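Local coordinates for protein pullulanase (Bacillus acidopullulyticus, PDB 2WAN) that hydrolyses the alpha-1,6-glucosidic linkages of pullulan and related branched starch polysaccharides, acting as a debranching glycoside hydrolase, at residues T124-L135 against A267-L278; L205-K213 against P225-E235. All blocks are in the same frame, centred on the assembly; numbering follows the deposited sequence. Where two conformers were deposited one is given.

Interaction 1 of 2, residues T124-L135 against A267-L278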
loop_
_atom_site.group_PDB
_atom_site.type_symbol
_atom_site.label_atom_id
_atom_site.label_comp_id
_atom_site.label_asym_id
_atom_site.label_seq_id
_atom_site.Cartn_x
_atom_site.Cartn_y
_atom_site.Cartn_z
ATOM N N THR A 124 5.978 -5.633 30.971
ATOM C CA THR A 124 7.190 -5.894 30.186
ATOM C C THR A 124 7.802 -4.614 29.637
ATOM O O THR A 124 7.122 -3.822 28.961
ATOM C CB THR A 124 6.921 -6.874 29.021
ATOM O OG1 THR A 124 6.340 -8.080 29.527
ATOM C CG2 THR A 124 8.205 -7.202 28.261
ATOM N N VAL A 125 9.085 -4.420 29.928
ATOM C CA VAL A 125 9.856 -3.292 29.420
ATOM C C VAL A 125 10.973 -3.799 28.510
ATOM O O VAL A 125 11.676 -4.763 28.854
ATOM C CB VAL A 125 10.459 -2.427 30.560
ATOM C CG1 VAL A 125 11.408 -1.367 30.017
ATOM C CG2 VAL A 125 9.349 -1.783 31.387
ATOM N N LEU A 126 11.107 -3.162 27.344
ATOM C CA LEU A 126 12.187 -3.443 26.402
ATOM C C LEU A 126 13.183 -2.297 26.447
ATOM O O LEU A 126 12.871 -1.183 26.033
ATOM C CB LEU A 126 11.632 -3.629 24.975
ATOM C CG LEU A 126 12.672 -3.883 23.873
ATOM C CD1 LEU A 126 13.093 -5.350 23.884
ATOM C CD2 LEU A 126 12.132 -3.514 22.494
ATOM N N ALA A 127 14.385 -2.567 26.954
ATOM C CA ALA A 127 15.371 -1.511 27.180
ATOM C C ALA A 127 16.669 -1.705 26.407
ATOM O O ALA A 127 17.246 -2.794 26.414
ATOM C CB ALA A 127 15.663 -1.367 28.679
ATOM N N LYS A 128 17.120 -0.631 25.766
ATOM C CA LYS A 128 18.367 -0.614 25.004
ATOM C C LYS A 128 19.482 0.068 25.793
ATOM O O LYS A 128 19.294 1.159 26.340
ATOM C CB LYS A 128 18.163 0.092 23.657
ATOM C CG LYS A 128 19.399 0.138 22.751
ATOM C CD LYS A 128 19.609 -1.187 22.026
ATOM C CE LYS A 128 21.034 -1.315 21.498
ATOM N NZ LYS A 128 21.488 -0.133 20.712
ATOM N N LEU A 129 20.656 -0.564 25.820
ATOM C CA LEU A 129 21.807 -0.015 26.541
ATOM C C LEU A 129 22.876 0.483 25.573
ATOM O O LEU A 129 23.076 -0.101 24.505
ATOM C CB LEU A 129 22.395 -1.074 27.477
ATOM C CG LEU A 129 21.417 -1.988 28.226
ATOM C CD1 LEU A 129 22.114 -3.245 28.709
ATOM C CD2 LEU A 129 20.739 -1.260 29.388
ATOM N N SER A 130 23.565 1.557 25.953
ATOM C CA SER A 130 24.615 2.147 25.121
ATOM C C SER A 130 25.872 1.272 25.004
ATOM O O SER A 130 26.732 1.519 24.152
ATOM C CB SER A 130 24.988 3.537 25.635
ATOM O OG SER A 130 25.396 3.480 26.990
ATOM N N MET A 131 25.975 0.266 25.872
ATOM C CA MET A 131 27.022 -0.761 25.783
ATOM C C MET A 131 26.538 -2.060 26.433
ATOM O O MET A 131 25.697 -2.023 27.334
ATOM C CB MET A 131 28.348 -0.276 26.392
ATOM C CG MET A 131 28.261 0.271 27.809
ATOM S SD MET A 131 29.883 0.760 28.458
ATOM C CE MET A 131 30.246 2.230 27.493
ATOM N N PRO A 132 27.062 -3.216 25.983
ATOM C CA PRO A 132 26.495 -4.480 26.449
ATOM C C PRO A 132 26.809 -4.763 27.910
ATOM O O PRO A 132 27.742 -4.184 28.461
ATOM C CB PRO A 132 27.176 -5.531 25.561
ATOM C CG PRO A 132 27.904 -4.770 24.502
ATOM C CD PRO A 132 28.207 -3.438 25.083
ATOM N N MET A 133 26.007 -5.625 28.522
ATOM C CA MET A 133 26.241 -6.091 29.887
ATOM C C MET A 133 26.133 -7.612 29.939
ATOM O O MET A 133 25.507 -8.220 29.072
ATOM C CB MET A 133 25.243 -5.457 30.871
ATOM C CG MET A 133 23.777 -5.854 30.657
ATOM S SD MET A 133 22.773 -5.861 32.162
ATOM C CE MET A 133 23.382 -4.399 33.003
ATOM N N THR A 134 26.736 -8.216 30.960
ATOM C CA THR A 134 26.535 -9.632 31.233
ATOM C C THR A 134 25.459 -9.717 32.309
ATOM O O THR A 134 25.603 -9.129 33.381
ATOM C CB THR A 134 27.837 -10.332 31.709
ATOM O OG1 THR A 134 28.883 -10.087 30.763
ATOM C CG2 THR A 134 27.626 -11.839 31.856
ATOM N N LEU A 135 24.380 -10.438 32.012
ATOM C CA LEU A 135 23.257 -10.558 32.940
ATOM C C LEU A 135 23.575 -11.445 34.141
ATOM O O LEU A 135 24.321 -12.425 34.027
ATOM C CB LEU A 135 21.997 -11.070 32.219
ATOM C CG LEU A 135 21.497 -10.280 30.997
ATOM C CD1 LEU A 135 20.319 -10.983 30.357
ATOM C CD2 LEU A 135 21.136 -8.842 31.347
ATOM N N ALA A 267 21.407 -15.595 33.483
ATOM C CA ALA A 267 22.732 -15.222 33.966
ATOM C C ALA A 267 23.815 -15.742 33.013
ATOM O O ALA A 267 23.777 -16.901 32.599
ATOM C CB ALA A 267 22.948 -15.757 35.374
ATOM N N GLY A 268 24.764 -14.879 32.658
ATOM C CA GLY A 268 25.805 -15.238 31.695
ATOM C C GLY A 268 25.627 -14.645 30.304
ATOM O O GLY A 268 26.607 -14.254 29.667
ATOM N N VAL A 269 24.380 -14.568 29.834
ATOM C CA VAL A 269 24.070 -13.977 28.519
ATOM C C VAL A 269 24.574 -12.535 28.437
ATOM O O VAL A 269 24.350 -11.735 29.346
ATOM C CB VAL A 269 22.536 -14.033 28.203
ATOM C CG1 VAL A 269 22.228 -13.430 26.831
ATOM C CG2 VAL A 269 22.010 -15.467 28.274
ATOM N N GLN A 270 25.274 -12.216 27.354
ATOM C CA GLN A 270 25.750 -10.857 27.108
ATOM C C GLN A 270 24.813 -10.189 26.102
ATOM O O GLN A 270 24.431 -10.802 25.096
ATOM C CB GLN A 270 27.195 -10.860 26.598
ATOM C CG GLN A 270 28.177 -11.537 27.562
ATOM C CD GLN A 270 29.562 -11.720 26.968
ATOM O OE1 GLN A 270 30.208 -10.758 26.550
ATOM N NE2 GLN A 270 30.030 -12.967 26.936
ATOM N N THR A 271 24.435 -8.942 26.384
ATOM C CA THR A 271 23.410 -8.251 25.584
ATOM C C THR A 271 23.374 -6.739 25.816
ATOM O O THR A 271 23.736 -6.256 26.895
ATOM C CB THR A 271 21.993 -8.865 25.820
ATOM O OG1 THR A 271 21.045 -8.277 24.914
ATOM C CG2 THR A 271 21.516 -8.665 27.269
ATOM N N ASN A 272 22.941 -5.999 24.792
ATOM C CA ASN A 272 22.718 -4.563 24.911
ATOM C C ASN A 272 21.229 -4.232 24.758
ATOM O O ASN A 272 20.852 -3.072 24.585
ATOM C CB ASN A 272 23.565 -3.783 23.895
ATOM C CG ASN A 272 23.177 -4.070 22.445
ATOM O OD1 ASN A 272 22.341 -4.927 22.164
ATOM N ND2 ASN A 272 23.796 -3.349 21.523
ATOM N N LEU A 273 20.404 -5.274 24.817
ATOM C CA LEU A 273 18.954 -5.164 24.630
ATOM C C LEU A 273 18.252 -6.159 25.531
ATOM O O LEU A 273 18.311 -7.376 25.308
ATOM C CB LEU A 273 18.578 -5.413 23.164
ATOM C CG LEU A 273 17.131 -5.137 22.732
ATOM C CD1 LEU A 273 16.781 -3.665 22.925
ATOM C CD2 LEU A 273 16.971 -5.550 21.275
ATOM N N VAL A 274 17.564 -5.629 26.541
ATOM C CA VAL A 274 17.018 -6.441 27.614
ATOM C C VAL A 274 15.496 -6.379 27.673
ATOM O O VAL A 274 14.901 -5.312 27.500
ATOM C CB VAL A 274 17.595 -5.994 28.994
ATOM C CG1 VAL A 274 17.144 -6.936 30.100
ATOM C CG2 VAL A 274 19.116 -5.919 28.946
ATOM N N GLN A 275 14.881 -7.530 27.919
ATOM C CA GLN A 275 13.457 -7.617 28.198
ATOM C C GLN A 275 13.237 -7.813 29.699
ATOM O O GLN A 275 13.644 -8.834 30.261
ATOM C CB GLN A 275 12.823 -8.769 27.421
ATOM C CG GLN A 275 11.332 -8.928 27.679
ATOM C CD GLN A 275 10.738 -10.159 27.024
ATOM O OE1 GLN A 275 9.865 -10.810 27.591
ATOM N NE2 GLN A 275 11.205 -10.482 25.824
ATOM N N LEU A 276 12.587 -6.832 30.329
ATOM C CA LEU A 276 12.348 -6.827 31.779
ATOM C C LEU A 276 10.914 -7.183 32.136
ATOM O O LEU A 276 9.966 -6.693 31.515
ATOM C CB LEU A 276 12.704 -5.452 32.376
ATOM C CG LEU A 276 14.106 -4.912 32.085
ATOM C CD1 LEU A 276 14.249 -3.438 32.460
ATOM C CD2 LEU A 276 15.167 -5.751 32.798
ATOM N N THR A 277 10.755 -8.045 33.134
ATOM C CA THR A 277 9.435 -8.362 33.666
ATOM C C THR A 277 9.262 -7.607 34.974
ATOM O O THR A 277 10.172 -7.583 35.809
ATOM C CB THR A 277 9.232 -9.876 33.868
ATOM O OG1 THR A 277 9.414 -10.544 32.618
ATOM C CG2 THR A 277 7.825 -10.186 34.387
ATOM N N LEU A 278 8.099 -6.974 35.132
ATOM C CA LEU A 278 7.797 -6.171 36.319
ATOM C C LEU A 278 6.826 -6.891 37.251
ATOM O O LEU A 278 6.026 -7.720 36.803
ATOM C CB LEU A 278 7.240 -4.802 35.910
ATOM C CG LEU A 278 8.085 -3.936 34.969
ATOM C CD1 LEU A 278 7.396 -2.586 34.763
ATOM C CD2 LEU A 278 9.529 -3.735 35.451
HETATM O O HOH W 1 8.103 -9.777 30.387
HETATM O O HOH W 2 23.584 -1.539 18.829
HETATM O O HOH W 3 24.518 -0.754 22.242
#

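Interaction 2 of 2, residues L205-K213 against P225-E235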
loop_
_atom_site.group_PDB
_atom_site.type_symbol
_atom_site.label_atom_id
_atom_site.label_comp_id
_atom_site.label_asym_id
_atom_site.label_seq_id
_atom_site.Cartn_x
_atom_site.Cartn_y
_atom_site.Cartn_z
ATOM N N LEU A 205 14.553 -40.570 15.488
ATOM C CA LEU A 205 15.620 -40.984 14.589
ATOM C C LEU A 205 15.668 -42.503 14.463
ATOM O O LEU A 205 15.577 -43.204 15.468
ATOM C CB LEU A 205 16.966 -40.466 15.114
ATOM C CG LEU A 205 17.748 -39.333 14.427
ATOM C CD1 LEU A 205 16.926 -38.508 13.448
ATOM C CD2 LEU A 205 18.425 -38.441 15.468
ATOM N N PRO A 206 15.809 -43.017 13.225
ATOM C CA PRO A 206 16.056 -44.452 13.049
ATOM C C PRO A 206 17.422 -44.854 13.611
ATOM O O PRO A 206 18.304 -43.998 13.766
ATOM C CB PRO A 206 16.036 -44.631 11.524
ATOM C CG PRO A 206 15.287 -43.444 11.001
ATOM C CD PRO A 206 15.649 -42.327 11.931
ATOM N N ALA A 207 17.587 -46.139 13.916
ATOM C CA ALA A 207 18.857 -46.680 14.404
ATOM C C ALA A 207 20.032 -46.271 13.515
ATOM O O ALA A 207 19.877 -46.134 12.298
ATOM C CB ALA A 207 18.779 -48.195 14.504
ATOM N N GLY A 208 21.198 -46.068 14.126
ATOM C CA GLY A 208 22.424 -45.785 13.377
ATOM C C GLY A 208 23.325 -44.738 14.001
ATOM O O GLY A 208 23.027 -44.206 15.070
ATOM N N THR A 209 24.437 -44.452 13.324
ATOM C CA THR A 209 25.415 -43.463 13.784
ATOM C C THR A 209 25.240 -42.157 13.012
ATOM O O THR A 209 25.085 -42.165 11.788
ATOM C CB THR A 209 26.865 -43.974 13.620
ATOM O OG1 THR A 209 27.093 -44.333 12.252
ATOM C CG2 THR A 209 27.113 -45.194 14.491
ATOM N N TYR A 210 25.258 -41.039 13.734
ATOM C CA TYR A 210 25.022 -39.716 13.145
ATOM C C TYR A 210 26.065 -38.707 13.604
ATOM O O TYR A 210 26.797 -38.954 14.557
ATOM C CB TYR A 210 23.647 -39.191 13.557
ATOM C CG TYR A 210 22.478 -40.039 13.113
ATOM C CD1 TYR A 210 21.882 -39.838 11.867
ATOM C CD2 TYR A 210 21.957 -41.033 13.944
ATOM C CE1 TYR A 210 20.794 -40.612 11.457
ATOM C CE2 TYR A 210 20.875 -41.814 13.544
ATOM C CZ TYR A 210 20.298 -41.597 12.303
ATOM O OH TYR A 210 19.228 -42.366 11.905
ATOM N N GLN A 211 26.125 -37.570 12.920
ATOM C CA GLN A 211 26.921 -36.439 13.384
ATOM C C GLN A 211 26.101 -35.168 13.339
ATOM O O GLN A 211 25.306 -34.976 12.421
ATOM C CB GLN A 211 28.172 -36.261 12.532
ATOM C CG GLN A 211 29.341 -37.116 12.958
ATOM C CD GLN A 211 30.614 -36.701 12.260
ATOM O OE1 GLN A 211 31.697 -37.171 12.588
ATOM N NE2 GLN A 211 30.489 -35.801 11.300
ATOM N N TYR A 212 26.296 -34.296 14.326
ATOM C CA TYR A 212 25.599 -33.020 14.322
ATOM C C TYR A 212 26.355 -31.865 14.984
ATOM O O TYR A 212 27.338 -32.067 15.719
ATOM C CB TYR A 212 24.211 -33.165 14.951
ATOM C CG TYR A 212 24.253 -33.223 16.454
ATOM C CD1 TYR A 212 24.150 -32.057 17.213
ATOM C CD2 TYR A 212 24.415 -34.439 17.124
ATOM C CE1 TYR A 212 24.195 -32.093 18.604
ATOM C CE2 TYR A 212 24.467 -34.487 18.518
ATOM C CZ TYR A 212 24.352 -33.305 19.247
ATOM O OH TYR A 212 24.399 -33.319 20.620
ATOM N N LYS A 213 25.865 -30.659 14.690
ATOM C CA LYS A 213 26.245 -29.419 15.338
ATOM C C LYS A 213 24.992 -28.541 15.459
ATOM O O LYS A 213 23.898 -28.917 15.000
ATOM C CB LYS A 213 27.297 -28.656 14.518
ATOM C CG LYS A 213 28.612 -29.379 14.292
ATOM C CD LYS A 213 29.689 -28.397 13.880
ATOM C CE LYS A 213 30.280 -27.719 15.113
ATOM N NZ LYS A 213 31.323 -26.721 14.786
ATOM N N PRO A 225 29.232 -27.409 18.974
ATOM C CA PRO A 225 30.445 -26.995 19.712
ATOM C C PRO A 225 31.668 -26.822 18.808
ATOM O O PRO A 225 31.517 -26.494 17.628
ATOM C CB PRO A 225 30.647 -28.124 20.734
ATOM C CG PRO A 225 29.992 -29.306 20.146
ATOM C CD PRO A 225 28.847 -28.800 19.278
ATOM N N GLY A 226 32.869 -27.011 19.352
ATOM C CA GLY A 226 34.090 -26.885 18.556
ATOM C C GLY A 226 34.165 -27.887 17.414
ATOM O O GLY A 226 34.635 -27.565 16.323
ATOM N N ASN A 227 33.677 -29.099 17.663
ATOM C CA ASN A 227 33.761 -30.185 16.697
ATOM C C ASN A 227 32.395 -30.791 16.415
ATOM O O ASN A 227 31.433 -30.526 17.144
ATOM C CB ASN A 227 34.714 -31.273 17.218
ATOM C CG ASN A 227 36.134 -30.755 17.466
ATOM O OD1 ASN A 227 36.705 -30.025 16.650
ATOM N ND2 ASN A 227 36.708 -31.147 18.599
ATOM N N ASN A 228 32.308 -31.610 15.366
ATOM C CA ASN A 228 31.105 -32.405 15.118
ATOM C C ASN A 228 30.843 -33.352 16.294
ATOM O O ASN A 228 31.784 -33.925 16.863
ATOM C CB ASN A 228 31.231 -33.223 13.816
ATOM C CG ASN A 228 31.467 -32.357 12.581
ATOM O OD1 ASN A 228 32.165 -32.767 11.645
ATOM N ND2 ASN A 228 30.900 -31.162 12.573
ATOM N N VAL A 229 29.571 -33.519 16.657
ATOM C CA VAL A 229 29.197 -34.415 17.755
ATOM C C VAL A 229 28.708 -35.754 17.204
ATOM O O VAL A 229 27.840 -35.791 16.322
ATOM C CB VAL A 229 28.103 -33.796 18.678
ATOM C CG1 VAL A 229 27.757 -34.751 19.821
ATOM C CG2 VAL A 229 28.558 -32.462 19.246
ATOM N N SER A 230 29.266 -36.845 17.729
ATOM C CA SER A 230 28.836 -38.208 17.373
ATOM C C SER A 230 27.627 -38.650 18.186
ATOM O O SER A 230 27.593 -38.475 19.408
ATOM C CB SER A 230 29.972 -39.216 17.580
ATOM O OG SER A 230 31.076 -38.903 16.751
ATOM N N LEU A 231 26.657 -39.241 17.489
ATOM C CA LEU A 231 25.412 -39.729 18.085
ATOM C C LEU A 231 25.053 -41.102 17.514
ATOM O O LEU A 231 24.796 -41.234 16.314
ATOM C CB LEU A 231 24.267 -38.734 17.824
ATOM C CG LEU A 231 22.818 -39.121 18.160
ATOM C CD1 LEU A 231 22.570 -39.068 19.652
ATOM C CD2 LEU A 231 21.841 -38.208 17.444
ATOM N N THR A 232 25.043 -42.119 18.372
ATOM C CA THR A 232 24.580 -43.443 17.966
ATOM C C THR A 232 23.178 -43.707 18.523
ATOM O O THR A 232 22.937 -43.573 19.723
ATOM C CB THR A 232 25.562 -44.571 18.378
ATOM O OG1 THR A 232 25.774 -44.531 19.791
ATOM C CG2 THR A 232 26.895 -44.399 17.690
ATOM N N VAL A 233 22.260 -44.042 17.621
ATOM C CA VAL A 233 20.876 -44.357 17.968
ATOM C C VAL A 233 20.716 -45.880 17.987
ATOM O O VAL A 233 20.949 -46.536 16.966
ATOM C CB VAL A 233 19.877 -43.700 16.975
ATOM C CG1 VAL A 233 18.439 -44.122 17.269
ATOM C CG2 VAL A 233 20.000 -42.188 17.032
ATOM N N PRO A 234 20.325 -46.445 19.151
ATOM C CA PRO A 234 20.276 -47.897 19.354
ATOM C C PRO A 234 19.232 -48.614 18.497
ATOM O O PRO A 234 18.434 -47.966 17.812
ATOM C CB PRO A 234 19.905 -48.028 20.836
ATOM C CG PRO A 234 19.165 -46.771 21.147
ATOM C CD PRO A 234 19.865 -45.714 20.347
ATOM N N GLU A 235 19.262 -49.946 18.549
ATOM C CA GLU A 235 18.260 -50.816 17.931
ATOM C C GLU A 235 16.835 -50.287 18.127
ATOM O O GLU A 235 16.439 -49.953 19.246
ATOM C CB GLU A 235 18.370 -52.217 18.544
ATOM C CG GLU A 235 17.504 -53.287 17.887
ATOM C CD GLU A 235 18.219 -54.009 16.761
ATOM O OE1 GLU A 235 19.422 -54.318 16.912
ATOM O OE2 GLU A 235 17.573 -54.278 15.724
#

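Interaction 1 of 2, residues T124-L135 against A267-L278
Torsions bring Lys128 and Asn272 together: Lys128 CG is anti to the backbone N (chi1 -178°) and the chain then bends at chi2 and chi4, while the Asn272 amide carbon sits between the backbone N and the carbonyl carbon (chi1 65°). The two side chains consequently run alongside each other in the same direction, with Lys128 CE 3.4 Å from Asn272 ND2. They sit at the corner of an antiparallel beta ladder that belongs, on one side of the bend, to a mixed seven-stranded sheet and continues beyond it as a short two-stranded ribbon. Hydrogen-bonded pairs Val125–Leu276 and Ala127–Val274 hold the longer arm. At the bend, Asn272 O accepts the amide of Leu129, and past it Met133 and Thr271 pair reciprocally.

One face of the longer arm is apolar. Val125 CG2 lies 4.0 Å from Leu278 CD1, and Leu129 CD1 is equally close to Val274 CG2; Val274 and Leu276 also touch Phe142 of strand 142-146. Leu135 belongs to the same cluster, its CD1 resting on the methyl CG2 of Thr271. The hydroxyl of that threonine is held in another way: OG1 donates to Leu273 O at 2.9 Å from above the carbonyl plane, and it also bonds to Ser160 OG. On the face carrying Thr124, Thr277 and Lys128, waters link polar side chains; one joins Thr124 OG1 to Thr277 OG1. The ammonium group of Lys128 has Asn579 OD1 as its main partner, whereas Asn272 ND2 donates to a water, 2.8 Å away, that in turn donates to Leu129 O.

Interaction 2 of 2, residues L205-K213 against P225-E235
Strands 208-213 and 228-233 run antiparallel, their axes approaching to 4.5 Å with directions 153° apart, and three hydrogen-bonded pairs, Gly208–Val233, Tyr210–Leu231 and Tyr212–Val229, each close with two N-H to O bonds. Val229 lies over one face of the Tyr212 ring in a CH-pi contact, with CB 3.9 Å from the ring centroid, and its CG1 comes within 3.5 Å of Tyr212 CE2. The phenol OH reaches on to Asp253. Tyr210 meets Val233 obliquely, CE2 to CG2, while its OH donates to Pro206 O at 2.6 Å and Leu205 CG covers part of one ring face. This is a beta hairpin of the X25 domain, strands 208-216 and 223-233; its inner side, carrying Tyr212 and Leu231, packs against Phe242 of strand 238-245. On the other side Thr209 CG2 and Thr232 CG2 are pressed to 3.3 Å, tighter than usual for methyl groups. Near the turn, Lys213 bends at chi3 (82°) past the Asn228 amide and donates from NZ to Pro225 O at 2.9 Å. A leucine here would probably leave Pro225 O and Ser223 OG without their ammonium partner. Lys213 CD passes 3.3 Å from Asn228 ND2.

How the interactions relate
From the N-terminal side, strand 114-121 leads into 124-135, the first half of interaction 1, after which the chain adds strands 142-146 and 152-160 and departs into the X25 domain. There interaction 2 closes a short local loop, its segments only 12 residues apart, joining two strands of a hairpin whose sheet also includes 166-170. On returning, the chain supplies 267-278, which closes interaction 1, 132 residues on, and makes strands 124-129 and 273-278 neighbours in one sheet. Interaction 2 is therefore enclosed within the longer loop, and the two do not cross. Their centres lie 35 Å apart and their nearest atoms about 16 Å. Strands 288-292 and 295-302 then complete the same seven-stranded sheet.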